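Histone-lysine N-methyltransferase, H3 lysine-9 specific SUVH6 (Arabidopsis thaliana, PDB 6A5K) probably methylates histone H3 at its K9 site with S-adenosylmethionine as methyl donor, and carries an SRA domain linked to recognition of methylated non-CG DNA. Local coordinates at residues Y99-A113 and A160-I174. The protein carries 1 engineered substitution. Sequence-based numbering, arbitrary orientation.
Sequences YMKYGKAKVATSIVA and ALATSIEKQTPVRVI
Over one face of the Arg172 guanidinium sits the carbonyl oxygen of Thr109, 3.7 Å from Arg172 CZ. Lys167 CE lies at the edge of the Tyr102 ring, near its plane and 3.7 Å from Tyr102 CD1. The Tyr102 ring also meets Thr169 CG2, which approaches obliquely. These groups join a β-hairpin, 97-102 with 105-113, to helix 156-167 and strand 171-176 of the SRA domain.

Strand 105-113 crosses the helix nearly at right angles, then runs parallel to strand 171-176. Arg172 N donates to Thr109 O, and Ile111 N to Arg172 O. Ile174 N then bonds Ile111 O, and Ala113 N bonds Ile174 O. Thr109 and Ser110 form a classic β bulge opposite Asp98 of the hairpin partner. The Arg172 chain bends at chi3 (-61°), which brings its guanidinium back over Thr109 O. NH1 donates to the carbonyls of Ile65 and Gly67, and NH2 to that of Ile89, so the buried charge is well supplied with acceptors.

Small residues let the helix come close to the strand. Ala160 CB packs 3.5 Å from Tyr99 CB. Ala108 CB meets Leu161 CD1 at 3.6 Å. On the other side of the sheet from Arg172, Ile111 and Val173 lie side by side, with Ile111 CG1 3.9 Å from Val173 CG2. Tyr129 of strand 126-130 also touches Ile111 and Leu161.

Where the strand passes the helix, Ala108 N donates to Ser164 OG at 3.1 Å, a bent bond of 135°. A water fills the corner between Ser164 OG, Thr169 OG1 and Ala108 O. A second water links the two segments further along, donating to both Thr109 O and Pro170 O, at 2.8 Å each.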
ATOM      1  N   TYR A  99     -14.888 -24.484   0.154  1.00 20.23           N
ATOM      2  CA  TYR A  99     -14.572 -25.854   0.521  1.00 21.76           C
ATOM      3  C   TYR A  99     -14.134 -26.700  -0.668  1.00 24.85           C
ATOM      4  O   TYR A  99     -14.245 -26.287  -1.826  1.00 23.05           O
ATOM      5  CB  TYR A  99     -15.774 -26.504   1.206  1.00 22.63           C
ATOM      6  CG  TYR A  99     -17.052 -26.510   0.395  1.00 27.83           C
ATOM      7  CD1 TYR A  99     -17.958 -25.459   0.487  1.00 29.11           C
ATOM      8  CD2 TYR A  99     -17.364 -27.573  -0.446  1.00 29.67           C
ATOM      9  CE1 TYR A  99     -19.130 -25.460  -0.244  1.00 31.03           C
ATOM     10  CE2 TYR A  99     -18.534 -27.580  -1.182  1.00 33.66           C
ATOM     11  CZ  TYR A  99     -19.413 -26.521  -1.073  1.00 37.80           C
ATOM     12  OH  TYR A  99     -20.583 -26.518  -1.799  1.00 45.11           O
HETATM   13  N   MSE A 100     -13.626 -27.889  -0.373  1.00 25.29           N
HETATM   14  CA  MSE A 100     -13.120 -28.763  -1.418  1.00 29.72           C
HETATM   15  C   MSE A 100     -13.324 -30.217  -1.030  1.00 29.47           C
HETATM   16  O   MSE A 100     -13.499 -30.540   0.147  1.00 24.45           O
HETATM   17  CB  MSE A 100     -11.638 -28.481  -1.692  1.00 31.23           C
HETATM   18  CG  MSE A 100     -10.671 -29.138  -0.720  1.00 28.33           C
HETATM   19 SE   MSE A 100      -8.779 -28.686  -1.059  0.98 35.48          SE
HETATM   20  CE  MSE A 100      -7.993 -30.187  -0.094  1.00 79.49           C
ATOM     21  N   LYS A 101     -13.311 -31.083  -2.035  1.00 30.31           N
ATOM     22  CA  LYS A 101     -13.404 -32.520  -1.834  1.00 34.09           C
ATOM     23  C   LYS A 101     -12.239 -32.993  -0.967  1.00 34.24           C
ATOM     24  O   LYS A 101     -11.105 -32.557  -1.149  1.00 27.33           O
ATOM     25  CB  LYS A 101     -13.413 -33.228  -3.192  1.00 31.65           C
ATOM     26  CG  LYS A 101     -13.796 -34.683  -3.170  1.00 39.85           C
ATOM     27  CD  LYS A 101     -13.976 -35.218  -4.589  1.00 45.24           C
ATOM     28  CE  LYS A 101     -14.767 -36.523  -4.587  1.00 51.91           C
ATOM     29  NZ  LYS A 101     -15.336 -36.849  -5.926  1.00 54.82           N
ATOM     30  N   TYR A 102     -12.527 -33.860  -0.002  1.00 32.22           N
ATOM     31  CA  TYR A 102     -11.488 -34.407   0.863  1.00 28.12           C
ATOM     32  C   TYR A 102     -11.833 -35.840   1.218  1.00 30.30           C
ATOM     33  O   TYR A 102     -12.702 -36.079   2.053  1.00 29.49           O
ATOM     34  CB  TYR A 102     -11.331 -33.575   2.136  1.00 33.22           C
ATOM     35  CG  TYR A 102     -10.173 -34.005   3.009  1.00 36.11           C
ATOM     36  CD1 TYR A 102     -10.310 -35.022   3.938  1.00 44.38           C
ATOM     37  CD2 TYR A 102      -8.943 -33.381   2.903  1.00 44.75           C
ATOM     38  CE1 TYR A 102      -9.249 -35.413   4.732  1.00 50.48           C
ATOM     39  CE2 TYR A 102      -7.882 -33.758   3.696  1.00 46.96           C
ATOM     40  CZ  TYR A 102      -8.035 -34.773   4.603  1.00 48.06           C
ATOM     41  OH  TYR A 102      -6.968 -35.147   5.384  1.00 53.12           O
ATOM     42  N   GLY A 103     -11.148 -36.789   0.590  1.00 32.45           N
ATOM     43  CA  GLY A 103     -11.522 -38.186   0.714  1.00 34.15           C
ATOM     44  C   GLY A 103     -12.924 -38.357   0.162  1.00 33.07           C
ATOM     45  O   GLY A 103     -13.201 -37.945  -0.963  1.00 37.06           O
ATOM     46  N   LYS A 104     -13.807 -38.950   0.959  1.00 33.72           N
ATOM     47  CA  LYS A 104     -15.210 -39.098   0.590  1.00 36.92           C
ATOM     48  C   LYS A 104     -16.019 -37.884   1.007  1.00 39.62           C
ATOM     49  O   LYS A 104     -17.204 -37.777   0.698  1.00 43.76           O
ATOM     50  CB  LYS A 104     -15.816 -40.342   1.235  1.00 36.09           C
ATOM     51  CG  LYS A 104     -15.325 -41.658   0.686  1.00 38.22           C
ATOM     52  CD  LYS A 104     -16.058 -42.790   1.378  1.00 39.83           C
ATOM     53  CE  LYS A 104     -15.823 -44.118   0.700  1.00 42.30           C
ATOM     54  NZ  LYS A 104     -16.271 -44.117  -0.722  1.00 43.26           N
ATOM     55  N   ALA A 105     -15.376 -36.975   1.724  1.00 35.42           N
ATOM     56  CA  ALA A 105     -16.078 -35.838   2.285  1.00 38.40           C
ATOM     57  C   ALA A 105     -15.688 -34.527   1.612  1.00 31.87           C
ATOM     58  O   ALA A 105     -15.000 -34.506   0.587  1.00 29.31           O
ATOM     59  CB  ALA A 105     -15.813 -35.757   3.779  1.00 49.72           C
ATOM     60  N   LYS A 106     -16.160 -33.437   2.198  1.00 28.12           N
ATOM     61  CA  LYS A 106     -15.712 -32.108   1.822  1.00 29.57           C
ATOM     62  C   LYS A 106     -15.350 -31.371   3.095  1.00 24.75           C
ATOM     63  O   LYS A 106     -16.028 -31.519   4.111  1.00 24.74           O
ATOM     64  CB  LYS A 106     -16.789 -31.356   1.038  1.00 34.08           C
ATOM     65  CG  LYS A 106     -17.074 -31.948  -0.334  1.00 38.75           C
ATOM     66  CD  LYS A 106     -18.407 -31.471  -0.883  1.00 45.46           C
ATOM     67  CE  LYS A 106     -18.658 -32.026  -2.283  1.00 50.07           C
ATOM     68  NZ  LYS A 106     -20.035 -31.730  -2.771  1.00 49.60           N
ATOM     69  N   VAL A 107     -14.264 -30.607   3.050  1.00 23.15           N
ATOM     70  CA  VAL A 107     -13.862 -29.804   4.191  1.00 23.39           C
ATOM     71  C   VAL A 107     -13.714 -28.368   3.736  1.00 22.20           C
ATOM     72  O   VAL A 107     -13.437 -28.112   2.563  1.00 20.72           O
ATOM     73  CB  VAL A 107     -12.538 -30.287   4.819  1.00 22.01           C
ATOM     74  CG1 VAL A 107     -12.687 -31.708   5.358  1.00 23.34           C
ATOM     75  CG2 VAL A 107     -11.387 -30.187   3.813  1.00 21.88           C
ATOM     76  N   ALA A 108     -13.913 -27.433   4.658  1.00 19.90           N
ATOM     77  CA  ALA A 108     -13.739 -26.023   4.332  1.00 18.83           C
ATOM     78  C   ALA A 108     -12.284 -25.718   4.014  1.00 19.95           C
ATOM     79  O   ALA A 108     -11.374 -26.263   4.639  1.00 20.33           O
ATOM     80  CB  ALA A 108     -14.215 -25.148   5.472  1.00 19.71           C
ATOM     81  N   THR A 109     -12.069 -24.834   3.048  1.00 17.70           N
ATOM     82  CA  THR A 109     -10.728 -24.367   2.744  1.00 17.11           C
ATOM     83  C   THR A 109     -10.541 -22.957   3.283  1.00 16.08           C
ATOM     84  O   THR A 109      -9.448 -22.586   3.720  1.00 17.23           O
ATOM     85  CB  THR A 109     -10.458 -24.366   1.241  1.00 23.98           C
ATOM     86  OG1 THR A 109     -11.512 -23.652   0.581  1.00 21.44           O
ATOM     87  CG2 THR A 109     -10.394 -25.803   0.708  1.00 23.54           C
ATOM     88  N   SER A 110     -11.606 -22.161   3.242  1.00 15.87           N
ATOM     89  CA  SER A 110     -11.460 -20.774   3.685  1.00 15.06           C
ATOM     90  C   SER A 110     -12.790 -20.154   4.060  1.00 15.17           C
ATOM     91  O   SER A 110     -13.820 -20.543   3.533  1.00 15.76           O
ATOM     92  CB  SER A 110     -10.789 -19.931   2.596  1.00 21.36           C
ATOM     93  OG  SER A 110     -11.591 -19.901   1.431  1.00 22.06           O
ATOM     94  N   ILE A 111     -12.771 -19.203   4.989  1.00 14.74           N
ATOM     95  CA  ILE A 111     -13.975 -18.459   5.320  1.00 14.93           C
ATOM     96  C   ILE A 111     -13.697 -16.963   5.358  1.00 14.40           C
ATOM     97  O   ILE A 111     -12.600 -16.531   5.718  1.00 13.89           O
ATOM     98  CB  ILE A 111     -14.581 -18.889   6.685  1.00 15.34           C
ATOM     99  CG1 ILE A 111     -13.603 -18.620   7.832  1.00 19.61           C
ATOM    100  CG2 ILE A 111     -14.998 -20.358   6.649  1.00 16.02           C
ATOM    101  CD1 ILE A 111     -14.146 -19.011   9.215  1.00 19.71           C
ATOM    102  N   VAL A 112     -14.696 -16.176   4.978  1.00 16.62           N
ATOM    103  CA  VAL A 112     -14.619 -14.734   5.165  1.00 14.78           C
ATOM    104  C   VAL A 112     -15.484 -14.369   6.363  1.00 17.00           C
ATOM    105  O   VAL A 112     -16.697 -14.566   6.338  1.00 18.60           O
ATOM    106  CB  VAL A 112     -15.080 -13.955   3.924  1.00 17.35           C
ATOM    107  CG1 VAL A 112     -14.958 -12.447   4.175  1.00 20.57           C
ATOM    108  CG2 VAL A 112     -14.267 -14.359   2.714  1.00 14.61           C
ATOM    109  N   ALA A 113     -14.854 -13.847   7.411  1.00 14.63           N
ATOM    110  CA  ALA A 113     -15.536 -13.643   8.685  1.00 21.27           C
ATOM    111  C   ALA A 113     -15.686 -12.170   9.032  1.00 28.74           C
ATOM    112  O   ALA A 113     -14.766 -11.382   8.844  1.00 28.39           O
ATOM    113  CB  ALA A 113     -14.792 -14.364   9.794  1.00 24.62           C
ATOM    114  N   ALA A 160     -19.372 -28.643   5.252  1.00 20.12           N
ATOM    115  CA  ALA A 160     -17.932 -28.746   5.041  1.00 19.23           C
ATOM    116  C   ALA A 160     -17.170 -28.251   6.267  1.00 19.01           C
ATOM    117  O   ALA A 160     -16.184 -28.861   6.694  1.00 18.60           O
ATOM    118  CB  ALA A 160     -17.515 -27.960   3.811  1.00 18.99           C
ATOM    119  N   LEU A 161     -17.630 -27.133   6.821  1.00 16.65           N
ATOM    120  CA  LEU A 161     -16.997 -26.560   8.002  1.00 21.84           C
ATOM    121  C   LEU A 161     -17.150 -27.519   9.181  1.00 22.41           C
ATOM    122  O   LEU A 161     -16.222 -27.693   9.975  1.00 20.10           O
ATOM    123  CB  LEU A 161     -17.603 -25.190   8.318  1.00 26.88           C
ATOM    124  CG  LEU A 161     -16.817 -24.166   9.142  1.00 26.25           C
ATOM    125  CD1 LEU A 161     -15.366 -24.031   8.678  1.00 19.07           C
ATOM    126  CD2 LEU A 161     -17.530 -22.814   9.098  1.00 22.99           C
ATOM    127  N   ALA A 162     -18.318 -28.153   9.281  1.00 20.22           N
ATOM    128  CA  ALA A 162     -18.547 -29.159  10.315  1.00 22.40           C
ATOM    129  C   ALA A 162     -17.601 -30.350  10.148  1.00 25.74           C
ATOM    130  O   ALA A 162     -17.074 -30.879  11.124  1.00 23.81           O
ATOM    131  CB  ALA A 162     -19.994 -29.620  10.292  1.00 26.02           C
ATOM    132  N   THR A 163     -17.378 -30.761   8.904  1.00 22.95           N
ATOM    133  CA  THR A 163     -16.489 -31.882   8.611  1.00 21.66           C
ATOM    134  C   THR A 163     -15.033 -31.542   8.927  1.00 20.17           C
ATOM    135  O   THR A 163     -14.242 -32.417   9.310  1.00 21.91           O
ATOM    136  CB  THR A 163     -16.623 -32.308   7.135  1.00 28.19           C
ATOM    137  OG1 THR A 163     -17.998 -32.600   6.854  1.00 27.07           O
ATOM    138  CG2 THR A 163     -15.769 -33.540   6.826  1.00 26.29           C
ATOM    139  N   SER A 164     -14.681 -30.265   8.781  1.00 19.47           N
ATOM    140  CA  SER A 164     -13.342 -29.806   9.154  1.00 23.09           C
ATOM    141  C   SER A 164     -13.000 -30.167  10.599  1.00 21.59           C
ATOM    142  O   SER A 164     -11.847 -30.448  10.918  1.00 23.60           O
ATOM    143  CB  SER A 164     -13.208 -28.290   8.954  1.00 21.49           C
ATOM    144  OG  SER A 164     -13.121 -27.954   7.578  1.00 18.78           O
ATOM    145  N   ILE A 165     -14.009 -30.148  11.467  1.00 18.35           N
ATOM    146  CA  ILE A 165     -13.836 -30.542  12.863  1.00 21.35           C
ATOM    147  C   ILE A 165     -13.341 -31.980  12.984  1.00 23.45           C
ATOM    148  O   ILE A 165     -12.378 -32.264  13.704  1.00 22.73           O
ATOM    149  CB  ILE A 165     -15.153 -30.404  13.652  1.00 23.13           C
ATOM    150  CG1 ILE A 165     -15.642 -28.956  13.617  1.00 22.17           C
ATOM    151  CG2 ILE A 165     -14.974 -30.870  15.094  1.00 24.65           C
ATOM    152  CD1 ILE A 165     -17.016 -28.758  14.228  1.00 24.96           C
ATOM    153  N   GLU A 166     -14.001 -32.883  12.269  1.00 23.05           N
ATOM    154  CA  GLU A 166     -13.640 -34.300  12.330  1.00 31.95           C
ATOM    155  C   GLU A 166     -12.286 -34.569  11.696  1.00 31.46           C
ATOM    156  O   GLU A 166     -11.513 -35.375  12.213  1.00 33.58           O
ATOM    157  CB  GLU A 166     -14.693 -35.176  11.650  1.00 38.36           C
ATOM    158  CG  GLU A 166     -16.127 -34.764  11.900  1.00 50.17           C
ATOM    159  CD  GLU A 166     -17.091 -35.410  10.918  1.00 59.13           C
ATOM    160  OE1 GLU A 166     -16.682 -36.366  10.219  1.00 61.64           O
ATOM    161  OE2 GLU A 166     -18.260 -34.974  10.855  1.00 61.04           O
ATOM    162  N   LYS A 167     -11.992 -33.905  10.580  1.00 28.92           N
ATOM    163  CA  LYS A 167     -10.720 -34.148   9.899  1.00 28.28           C
ATOM    164  C   LYS A 167      -9.566 -33.340  10.501  1.00 28.44           C
ATOM    165  O   LYS A 167      -8.395 -33.668  10.291  1.00 27.76           O
ATOM    166  CB  LYS A 167     -10.846 -33.843   8.404  1.00 29.31           C
ATOM    167  CG  LYS A 167     -11.990 -34.568   7.714  1.00 30.49           C
ATOM    168  CD  LYS A 167     -11.723 -36.055   7.614  1.00 38.39           C
ATOM    169  CE  LYS A 167     -12.467 -36.656   6.434  1.00 46.21           C
ATOM    170  NZ  LYS A 167     -13.858 -37.040   6.801  1.00 50.39           N
ATOM    171  N   GLN A 168      -9.907 -32.295  11.252  1.00 26.46           N
ATOM    172  CA  GLN A 168      -8.918 -31.376  11.817  1.00 25.13           C
ATOM    173  C   GLN A 168      -7.989 -30.840  10.735  1.00 24.54           C
ATOM    174  O   GLN A 168      -6.772 -30.779  10.904  1.00 27.68           O
ATOM    175  CB  GLN A 168      -8.125 -32.053  12.935  1.00 27.75           C
ATOM    176  CG  GLN A 168      -8.923 -32.179  14.225  1.00 27.52           C
ATOM    177  CD  GLN A 168      -9.308 -30.823  14.793  1.00 30.63           C
ATOM    178  OE1 GLN A 168      -8.451 -30.052  15.229  1.00 32.04           O
ATOM    179  NE2 GLN A 168     -10.603 -30.516  14.773  1.00 30.26           N
ATOM    180  N   THR A 169      -8.592 -30.456   9.618  1.00 25.60           N
ATOM    181  CA  THR A 169      -7.876 -29.840   8.508  1.00 26.15           C
ATOM    182  C   THR A 169      -7.897 -28.316   8.637  1.00 24.74           C
ATOM    183  O   THR A 169      -8.852 -27.752   9.172  1.00 22.30           O
ATOM    184  CB  THR A 169      -8.488 -30.265   7.165  1.00 26.39           C
ATOM    185  OG1 THR A 169      -9.915 -30.191   7.258  1.00 27.05           O
ATOM    186  CG2 THR A 169      -8.087 -31.694   6.829  1.00 28.79           C
ATOM    187  N   PRO A 170      -6.841 -27.643   8.150  1.00 24.39           N
ATOM    188  CA  PRO A 170      -6.744 -26.191   8.341  1.00 22.01           C
ATOM    189  C   PRO A 170      -7.767 -25.393   7.523  1.00 19.62           C
ATOM    190  O   PRO A 170      -8.206 -25.829   6.456  1.00 21.01           O
ATOM    191  CB  PRO A 170      -5.314 -25.876   7.883  1.00 18.28           C
ATOM    192  CG  PRO A 170      -5.019 -26.931   6.864  1.00 21.68           C
ATOM    193  CD  PRO A 170      -5.694 -28.176   7.390  1.00 22.80           C
ATOM    194  N   VAL A 171      -8.136 -24.227   8.044  1.00 15.13           N
ATOM    195  CA  VAL A 171      -9.068 -23.323   7.385  1.00 13.88           C
ATOM    196  C   VAL A 171      -8.454 -21.923   7.331  1.00 15.13           C
ATOM    197  O   VAL A 171      -8.054 -21.377   8.364  1.00 17.70           O
ATOM    198  CB  VAL A 171     -10.430 -23.263   8.127  1.00 13.70           C
ATOM    199  CG1 VAL A 171     -11.373 -22.254   7.463  1.00 17.70           C
ATOM    200  CG2 VAL A 171     -11.074 -24.647   8.197  1.00 15.21           C
ATOM    201  N   ARG A 172      -8.366 -21.338   6.140  1.00 13.15           N
ATOM    202  CA  ARG A 172      -7.893 -19.957   6.040  1.00 12.36           C
ATOM    203  C   ARG A 172      -8.978 -18.998   6.509  1.00 16.41           C
ATOM    204  O   ARG A 172     -10.122 -19.084   6.072  1.00 16.72           O
ATOM    205  CB  ARG A 172      -7.472 -19.608   4.608  1.00 12.39           C
ATOM    206  CG  ARG A 172      -6.194 -20.280   4.147  1.00 15.08           C
ATOM    207  CD  ARG A 172      -5.785 -19.828   2.733  1.00 15.34           C
ATOM    208  NE  ARG A 172      -6.807 -20.153   1.740  1.00 13.31           N
ATOM    209  CZ  ARG A 172      -6.969 -21.355   1.192  1.00 19.38           C
ATOM    210  NH1 ARG A 172      -6.184 -22.362   1.546  1.00 16.24           N
ATOM    211  NH2 ARG A 172      -7.931 -21.554   0.299  1.00 15.58           N
ATOM    212  N   VAL A 173      -8.626 -18.077   7.399  1.00 12.69           N
ATOM    213  CA  VAL A 173      -9.587 -17.079   7.825  1.00 11.57           C
ATOM    214  C   VAL A 173      -9.261 -15.709   7.227  1.00 15.12           C
ATOM    215  O   VAL A 173      -8.170 -15.171   7.429  1.00 13.45           O
ATOM    216  CB  VAL A 173      -9.648 -16.985   9.363  1.00 14.30           C
ATOM    217  CG1 VAL A 173     -10.411 -15.736   9.803  1.00 12.90           C
ATOM    218  CG2 VAL A 173     -10.292 -18.244   9.937  1.00 14.15           C
ATOM    219  N   ILE A 174     -10.203 -15.183   6.449  1.00 15.33           N
ATOM    220  CA  ILE A 174     -10.124 -13.822   5.931  1.00 11.75           C
ATOM    221  C   ILE A 174     -11.103 -12.981   6.743  1.00 16.48           C
ATOM    222  O   ILE A 174     -12.315 -13.224   6.733  1.00 16.61           O
ATOM    223  CB  ILE A 174     -10.450 -13.735   4.421  1.00 13.20           C
ATOM    224  CG1 ILE A 174      -9.426 -14.516   3.585  1.00 15.15           C
ATOM    225  CG2 ILE A 174     -10.479 -12.287   3.945  1.00 12.45           C
ATOM    226  CD1 ILE A 174      -9.779 -15.978   3.389  1.00 27.73           C
TER
HETATM  227  O   HOH W   1     -18.435 -34.020   4.106  1.00 34.12           O
HETATM  228  O   HOH W   2     -10.678 -27.737   6.671  1.00 20.59           O
HETATM  229  O   HOH W   3      -7.270 -24.267   4.287  1.00 13.79           O